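PDB 6ZTI: PlaB phospholipase from Legionella pneumophila, which probably hydrolyses phospholipids as an alpha/beta-hydrolase virulence factor, with NAD(H)-mediated tetramerization controlling its activity. Local coordinates for residues A95-S100 / H125-A130; F193-Q198 / G259-L264. One frame throughout, in Å; residues are numbered along the deposited sequence.

Contact 1 (A95-S100 / H125-A130); sequences ACITHS and HLIMLA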
loop_
_atom_site.group_PDB
_atom_site.type_symbol
_atom_site.label_atom_id
_atom_site.label_comp_id
_atom_site.label_asym_id
_atom_site.label_seq_id
_atom_site.Cartn_x
_atom_site.Cartn_y
_atom_site.Cartn_z
ATOM N N ALA B 95 36.473 21.973 -17.399
ATOM C CA ALA B 95 35.677 21.026 -18.154
ATOM C C ALA B 95 35.299 19.870 -17.239
ATOM O O ALA B 95 36.144 19.369 -16.489
ATOM C CB ALA B 95 36.458 20.521 -19.366
ATOM N N CYS B 96 34.026 19.476 -17.280
ATOM C CA CYS B 96 33.540 18.296 -16.579
ATOM C C CYS B 96 33.420 17.159 -17.574
ATOM O O CYS B 96 32.806 17.319 -18.631
ATOM C CB CYS B 96 32.178 18.526 -15.919
ATOM S SG CYS B 96 32.272 19.390 -14.363
ATOM N N ILE B 97 34.027 16.031 -17.246
ATOM C CA ILE B 97 33.825 14.791 -17.970
ATOM C C ILE B 97 33.018 13.897 -17.042
ATOM O O ILE B 97 33.501 13.500 -15.975
ATOM C CB ILE B 97 35.154 14.144 -18.376
ATOM C CG1 ILE B 97 35.951 15.088 -19.290
ATOM C CG2 ILE B 97 34.903 12.823 -19.048
ATOM C CD1 ILE B 97 37.412 14.688 -19.457
ATOM N N THR B 98 31.783 13.605 -17.423
ATOM C CA THR B 98 30.852 12.889 -16.569
ATOM C C THR B 98 30.498 11.541 -17.181
ATOM O O THR B 98 30.621 11.330 -18.388
ATOM C CB THR B 98 29.569 13.711 -16.358
ATOM O OG1 THR B 98 28.770 13.645 -17.542
ATOM C CG2 THR B 98 29.889 15.192 -16.060
ATOM N N HIS B 99 30.047 10.626 -16.326
ATOM C CA HIS B 99 29.567 9.321 -16.743
ATOM C C HIS B 99 28.249 9.059 -16.035
ATOM O O HIS B 99 28.092 9.377 -14.850
ATOM C CB HIS B 99 30.593 8.208 -16.433
ATOM C CG HIS B 99 30.158 6.835 -16.853
ATOM N ND1 HIS B 99 30.051 5.788 -15.965
ATOM C CD2 HIS B 99 29.807 6.337 -18.064
ATOM C CE1 HIS B 99 29.647 4.705 -16.607
ATOM N NE2 HIS B 99 29.494 5.010 -17.884
ATOM N N SER B 100 27.290 8.526 -16.786
ATOM C CA SER B 100 26.014 8.081 -16.242
ATOM C C SER B 100 25.345 9.224 -15.480
ATOM O O SER B 100 25.076 10.276 -16.072
ATOM C CB SER B 100 26.282 6.815 -15.417
ATOM O OG SER B 100 25.091 6.273 -14.893
ATOM N N HIS B 125 33.397 23.404 -20.615
ATOM C CA HIS B 125 33.045 22.236 -21.407
ATOM C C HIS B 125 32.306 21.243 -20.524
ATOM O O HIS B 125 32.694 21.011 -19.374
ATOM C CB HIS B 125 34.282 21.536 -22.006
ATOM C CG HIS B 125 35.081 22.388 -22.950
ATOM N ND1 HIS B 125 35.811 23.480 -22.535
ATOM C CD2 HIS B 125 35.287 22.285 -24.283
ATOM C CE1 HIS B 125 36.420 24.024 -23.574
ATOM N NE2 HIS B 125 36.121 23.315 -24.647
ATOM N N LEU B 126 31.245 20.667 -21.068
ATOM C CA LEU B 126 30.497 19.594 -20.419
ATOM C C LEU B 126 30.481 18.420 -21.384
ATOM O O LEU B 126 29.842 18.485 -22.440
ATOM C CB LEU B 126 29.085 20.034 -20.045
ATOM C CG LEU B 126 28.185 18.932 -19.472
ATOM C CD1 LEU B 126 28.869 18.228 -18.305
ATOM C CD2 LEU B 126 26.844 19.494 -19.039
ATOM N N ILE B 127 31.211 17.366 -21.031
ATOM C CA ILE B 127 31.337 16.167 -21.844
ATOM C C ILE B 127 30.664 15.046 -21.066
ATOM O O ILE B 127 31.220 14.538 -20.090
ATOM C CB ILE B 127 32.802 15.839 -22.156
ATOM C CG1 ILE B 127 33.478 17.043 -22.816
ATOM C CG2 ILE B 127 32.883 14.597 -23.051
ATOM C CD1 ILE B 127 34.986 16.904 -22.979
ATOM N N MET B 128 29.462 14.671 -21.493
ATOM C CA MET B 128 28.651 13.659 -20.825
ATOM C C MET B 128 28.807 12.331 -21.544
ATOM O O MET B 128 28.519 12.241 -22.740
ATOM C CB MET B 128 27.180 14.077 -20.818
ATOM C CG MET B 128 26.864 15.209 -19.852
ATOM S SD MET B 128 25.202 15.831 -20.131
ATOM C CE MET B 128 25.494 16.856 -21.571
ATOM N N LEU B 129 29.251 11.304 -20.814
ATOM C CA LEU B 129 29.402 9.954 -21.337
ATOM C C LEU B 129 28.233 9.097 -20.860
ATOM O O LEU B 129 28.018 8.942 -19.649
ATOM C CB LEU B 129 30.729 9.337 -20.893
ATOM C CG LEU B 129 31.998 10.177 -21.083
ATOM C CD1 LEU B 129 33.251 9.494 -20.512
ATOM C CD2 LEU B 129 32.217 10.492 -22.558
ATOM N N ALA B 130 27.481 8.545 -21.814
ATOM C CA ALA B 130 26.291 7.734 -21.557
ATOM C C ALA B 130 25.456 8.307 -20.415
ATOM O O ALA B 130 25.104 7.572 -19.484
ATOM C CB ALA B 130 26.682 6.292 -21.241
HETATM O O HOH W 1 27.339 11.387 -18.278
#

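Contact 2 (F193-Q198 / G259-L264); sequences FVLTGQ and GVLPGL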
loop_
_atom_site.group_PDB
_atom_site.type_symbol
_atom_site.label_atom_id
_atom_site.label_comp_id
_atom_site.label_asym_id
_atom_site.label_seq_id
_atom_site.Cartn_x
_atom_site.Cartn_y
_atom_site.Cartn_z
ATOM N N PHE B 193 28.546 18.384 -24.801
ATOM C CA PHE B 193 28.597 17.229 -25.690
ATOM C C PHE B 193 28.026 16.003 -24.991
ATOM O O PHE B 193 28.207 15.820 -23.782
ATOM C CB PHE B 193 30.038 16.888 -26.129
ATOM C CG PHE B 193 30.874 18.081 -26.475
ATOM C CD1 PHE B 193 31.371 18.911 -25.479
ATOM C CD2 PHE B 193 31.200 18.356 -27.794
ATOM C CE1 PHE B 193 32.145 20.004 -25.797
ATOM C CE2 PHE B 193 31.992 19.451 -28.116
ATOM C CZ PHE B 193 32.461 20.274 -27.118
ATOM N N VAL B 194 27.371 15.142 -25.768
ATOM C CA VAL B 194 26.936 13.831 -25.304
ATOM C C VAL B 194 27.608 12.773 -26.160
ATOM O O VAL B 194 27.533 12.817 -27.393
ATOM C CB VAL B 194 25.410 13.676 -25.353
ATOM C CG1 VAL B 194 25.026 12.208 -25.109
ATOM C CG2 VAL B 194 24.759 14.622 -24.313
ATOM N N LEU B 195 28.302 11.854 -25.518
ATOM C CA LEU B 195 28.834 10.687 -26.196
ATOM C C LEU B 195 28.266 9.446 -25.537
ATOM O O LEU B 195 28.163 9.380 -24.313
ATOM C CB LEU B 195 30.361 10.674 -26.141
ATOM C CG LEU B 195 31.090 11.892 -26.720
ATOM C CD1 LEU B 195 32.592 11.813 -26.435
ATOM C CD2 LEU B 195 30.878 12.011 -28.201
ATOM N N THR B 196 27.867 8.467 -26.338
ATOM C CA THR B 196 27.430 7.213 -25.748
ATOM C C THR B 196 27.675 6.085 -26.739
ATOM O O THR B 196 28.107 6.303 -27.874
ATOM C CB THR B 196 25.962 7.282 -25.330
ATOM O OG1 THR B 196 25.655 6.177 -24.471
ATOM C CG2 THR B 196 25.111 7.242 -26.537
ATOM N N GLY B 197 27.421 4.862 -26.274
ATOM C CA GLY B 197 27.536 3.692 -27.106
ATOM C C GLY B 197 26.241 2.906 -27.025
ATOM O O GLY B 197 25.360 3.210 -26.217
ATOM N N GLN B 198 26.147 1.880 -27.868
ATOM C CA GLN B 198 24.958 1.034 -27.915
ATOM C C GLN B 198 25.316 -0.442 -28.016
ATOM O O GLN B 198 24.556 -1.235 -28.588
ATOM C CB GLN B 198 24.059 1.420 -29.080
ATOM C CG GLN B 198 24.739 1.445 -30.409
ATOM C CD GLN B 198 23.727 1.574 -31.501
ATOM O OE1 GLN B 198 22.832 2.418 -31.429
ATOM N NE2 GLN B 198 23.823 0.714 -32.496
ATOM N N GLY B 259 27.072 12.025 -30.287
ATOM C CA GLY B 259 27.729 10.952 -31.002
ATOM C C GLY B 259 27.452 9.621 -30.349
ATOM O O GLY B 259 27.507 9.494 -29.125
ATOM N N VAL B 260 27.142 8.630 -31.173
ATOM C CA VAL B 260 27.067 7.237 -30.758
ATOM C C VAL B 260 28.356 6.572 -31.237
ATOM O O VAL B 260 28.563 6.382 -32.439
ATOM C CB VAL B 260 25.820 6.539 -31.318
ATOM C CG1 VAL B 260 25.758 5.096 -30.873
ATOM C CG2 VAL B 260 24.530 7.277 -30.895
ATOM N N LEU B 261 29.212 6.262 -30.327
ATOM C CA LEU B 261 30.528 5.706 -30.617
ATOM C C LEU B 261 30.465 4.188 -30.769
ATOM O O LEU B 261 29.625 3.532 -30.147
ATOM C CB LEU B 261 31.500 6.052 -29.498
ATOM C CG LEU B 261 31.663 7.536 -29.172
ATOM C CD1 LEU B 261 32.757 7.742 -28.095
ATOM C CD2 LEU B 261 31.992 8.321 -30.430
ATOM N N PRO B 262 31.360 3.598 -31.566
ATOM C CA PRO B 262 31.277 2.158 -31.843
ATOM C C PRO B 262 31.885 1.279 -30.760
ATOM O O PRO B 262 32.966 1.556 -30.231
ATOM C CB PRO B 262 32.071 2.012 -33.149
ATOM C CG PRO B 262 33.122 3.066 -33.032
ATOM C CD PRO B 262 32.407 4.246 -32.374
ATOM N N GLY B 263 31.182 0.185 -30.466
ATOM C CA GLY B 263 31.735 -0.925 -29.710
ATOM C C GLY B 263 31.800 -0.737 -28.218
ATOM O O GLY B 263 32.578 -1.424 -27.549
ATOM N N LEU B 264 30.991 0.151 -27.665
ATOM C CA LEU B 264 31.137 0.589 -26.284
ATOM C C LEU B 264 29.849 0.366 -25.503
ATOM O O LEU B 264 28.761 0.724 -25.972
ATOM C CB LEU B 264 31.539 2.063 -26.250
ATOM C CG LEU B 264 32.895 2.432 -26.863
ATOM C CD1 LEU B 264 33.097 3.914 -26.736
ATOM C CD2 LEU B 264 34.027 1.695 -26.180
HETATM O O HOH W 2 28.056 3.131 -23.922
HETATM O O HOH W 3 28.249 1.212 -29.634
#

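Contact 1 (A95-S100 / H125-A130)
H125 CB and A95 CB touch at 3.6 Å, and the ladder begins with the H125 carbonyl, which accepts the N-H of C96. The H125 imidazole starts beside A95 CB, but its far end leads away from 95-100, where NE2 hydrogen-bonds the carbonyl of V297. Next, L126 holds CG anti to the backbone N (chi1 175°), and from there the CD1 branch reaches T98 CG2 at 3.9 Å and C96 CB on the same face. I127 then holds the middle of the ladder: its N donates to C96 O almost straight (172°), and its O takes T98 N at 2.9 Å. These are adjacent parallel strands of the alpha/beta-hydrolase sheet, joined as a beta-alpha-beta unit through helix 102-114. M128 lies alongside T98 and points the same way, M128 CG 3.4 Å from T98 OG1. That hydroxyl bonds a water that donates to L129 O. L129 N reaches T98 O from above the carbonyl plane at 2.8 Å; the L129 side chain runs obliquely to that of I97, with L129 CD1 4.0 Å from I97 CG2. L129 O also accepts S100 N, 3.0 Å away. S100, with phi 55° straight after the strand and before helix 102-114, has the strained backbone expected of a nucleophile elbow, consistent with the fold, and its OG makes a weak hydrogen bond to H266 NE2. At A130 the carbonyl O meets S100 CA in a C-H...O contact at 3.4 Å.

Contact 2 (F193-Q198 / G259-L264)
V260, T196 and L261 bury the most surface here, and they meet around one atom, the carbonyl oxygen of T196. It accepts the N-H of L261 at 2.7 Å (161°) and takes a C-H...O contact from V260 CA at 3.2 Å. Earlier along the ladder, T196 N donates to G259 O at 3.0 Å, and G259 N in turn reaches V194 O. V260 places CG1 anti to its own N (chi1 -180°), against Q198 CG at 3.8 Å, where the two side chains cross at about a right angle; the Q198 amide beyond bonds Q318 through OE1. On the other face L261 extends CD1 to L195 CB at 4.3 Å, and both leucines rest on W290 of helix 286-296. Past T196 the direct ladder gives way to water. One molecule accepts Q198 N at 2.8 Å and donates to L261 O at 2.7 Å, and another joins G197 N and L264 O through weak bonds. The outer N and O of V260 are taken by the hydroxyls of T314 and T317 on helix 300-320. Strand 257-261 is an outermost strand, within this chain, of the six-stranded parallel sheet that forms the core of the alpha/beta-hydrolase fold.

How the contacts relate
From the N terminus, strand 93-99 runs into the turn at S100, and after helix 102-114 the chain returns as strand 123-129, where contact 1 closes a short loop. The chain then moves through several helices to strand 191-197 and opens contact 2. Its longer loop takes in NAD-binding residues such as R202 and Y205, helix 223-226 and the hairpin 231-238/245-252 of the mixed sheet, before strand 257-261 closes it. The loops are in series, neither nested nor crossed. Strands 123-129 and 191-197 are neighbours, with probable hydrogen bonds L126 O to F193 N and A130 N to L195 O. Together the contacts span four consecutive strands of the sheet.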